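Local structure of octaprenyl Pyrophosphate Synthase (Helicobacter pylori, 3TC1) at residues Ser73-Asp78 with Pro90-Leu95. The protein probably catalyses the magnesium-dependent chain elongation of farnesyl diphosphate with isopentenyl diphosphate units to give octaprenyl diphosphate. Sequence-based numbering, arbitrary orientation.
Sequences SLLHDD and PSINAL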
# COMPACT_ATOMS: atom_id res chain seq x y z
N SER B 73 -4.71 6.09 -0.03
CA SER B 73 -3.98 6.88 -1.01
C SER B 73 -3.59 8.23 -0.43
O SER B 73 -2.49 8.72 -0.68
CB SER B 73 -4.81 7.08 -2.28
OG SER B 73 -5.96 7.85 -2.00
N LEU B 74 -4.48 8.84 0.34
CA LEU B 74 -4.20 10.14 0.94
C LEU B 74 -3.07 10.01 1.97
O LEU B 74 -2.23 10.90 2.09
CB LEU B 74 -5.46 10.72 1.61
CG LEU B 74 -6.61 11.05 0.65
CD1 LEU B 74 -7.82 11.52 1.45
CD2 LEU B 74 -6.16 12.11 -0.34
N LEU B 75 -3.07 8.90 2.70
CA LEU B 75 -2.03 8.66 3.70
C LEU B 75 -0.67 8.57 3.04
O LEU B 75 0.30 9.15 3.52
CB LEU B 75 -2.31 7.37 4.47
CG LEU B 75 -3.46 7.38 5.48
CD1 LEU B 75 -3.65 5.96 6.02
CD2 LEU B 75 -3.17 8.35 6.62
N HIS B 76 -0.58 7.85 1.93
CA HIS B 76 0.69 7.72 1.23
C HIS B 76 1.06 9.01 0.52
O HIS B 76 2.24 9.37 0.46
CB HIS B 76 0.65 6.56 0.22
CG HIS B 76 0.77 5.21 0.87
ND1 HIS B 76 0.82 4.03 0.15
CD2 HIS B 76 0.83 4.85 2.17
CE1 HIS B 76 0.90 3.01 0.98
NE2 HIS B 76 0.91 3.48 2.21
N ASP B 77 0.07 9.72 -0.00
CA ASP B 77 0.33 10.98 -0.69
C ASP B 77 0.91 12.01 0.29
O ASP B 77 1.78 12.80 -0.08
CB ASP B 77 -0.94 11.54 -1.33
CG ASP B 77 -1.42 10.70 -2.50
OD1 ASP B 77 -0.58 10.33 -3.35
OD2 ASP B 77 -2.64 10.43 -2.58
N ASP B 78 0.43 12.01 1.53
CA ASP B 78 0.94 12.96 2.52
C ASP B 78 2.40 12.68 2.85
O ASP B 78 3.16 13.61 3.14
CB ASP B 78 0.09 12.92 3.80
CG ASP B 78 -1.24 13.60 3.62
OD1 ASP B 78 -1.36 14.44 2.71
OD2 ASP B 78 -2.18 13.31 4.40
N PRO B 90 -2.85 17.97 11.96
CA PRO B 90 -1.59 17.26 11.70
C PRO B 90 -1.81 15.98 10.92
O PRO B 90 -2.74 15.23 11.20
CB PRO B 90 -1.04 16.97 13.11
CG PRO B 90 -1.89 17.81 14.04
CD PRO B 90 -3.22 17.83 13.38
N SER B 91 -0.95 15.75 9.94
CA SER B 91 -1.04 14.54 9.13
C SER B 91 -0.58 13.35 9.96
O SER B 91 0.05 13.51 11.02
CB SER B 91 -0.15 14.68 7.89
OG SER B 91 1.20 14.90 8.27
N ILE B 92 -0.91 12.14 9.50
CA ILE B 92 -0.51 10.94 10.22
C ILE B 92 1.01 10.82 10.26
O ILE B 92 1.58 10.40 11.27
CB ILE B 92 -1.13 9.67 9.58
CG1 ILE B 92 -2.64 9.66 9.82
CG2 ILE B 92 -0.50 8.41 10.18
CD1 ILE B 92 -3.02 9.64 11.31
N ASN B 93 1.68 11.21 9.18
CA ASN B 93 3.14 11.13 9.15
C ASN B 93 3.77 12.18 10.06
O ASN B 93 4.88 11.99 10.56
CB ASN B 93 3.67 11.27 7.71
CG ASN B 93 3.07 12.45 6.96
OD1 ASN B 93 1.88 12.46 6.65
ND2 ASN B 93 3.89 13.45 6.66
N ALA B 94 3.06 13.27 10.30
CA ALA B 94 3.57 14.33 11.17
C ALA B 94 3.46 13.92 12.64
O ALA B 94 4.29 14.32 13.46
CB ALA B 94 2.80 15.62 10.93
N LEU B 95 2.45 13.12 12.95
CA LEU B 95 2.21 12.67 14.32
C LEU B 95 2.86 11.32 14.66
O LEU B 95 3.21 11.08 15.82
CB LEU B 95 0.70 12.56 14.57
CG LEU B 95 -0.14 13.84 14.49
CD1 LEU B 95 -1.62 13.48 14.53
CD2 LEU B 95 0.22 14.77 15.64
O HOH W 1 0.20 10.18 5.93
O HOH W 2 -1.92 12.07 6.71
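Ser-91 brings its CB to 4.3 Å from OD2 of Asp-78, a loose approach with no hydrogen bond between the side chains. As N-cap of helix 92-116 it turns OG back to N of Ala-94, a weak capping bond bent to 134°, while Ala-83 O holds the same hydroxyl. At Ile-92 a water makes the link: it receives the backbone N-H (3.0 Å from N) and donates to Asp-78 OD2 (2.6 Å). That carboxylate is also salt-bridged to Arg-86, on the first strand of the small two-stranded hairpin joining the two helices. Asp-77 and Asp-78, near the C-terminal end of helix 53-80, open the DDxxD pattern of the first aspartate-rich motif of trans-prenyltransferases; the bound magnesium lies about 11 Å from the side chain of Asp-78. Apart from these polar links, Ile-92 CG1 presses tightly on Leu-75 CD2 at 3.5 Å, the two side chains crossing at a slant. With Asn-93 CG tucked over its own backbone, flanked by N and C (chi1 48°), the amide swings toward helix 53-80: OD1 rests 3.4 Å from Asp-78 CB, a second water donates to both OD1 (2.9 Å) and Leu-75 O (2.6 Å), and ND2 bonds to Ala-83 O.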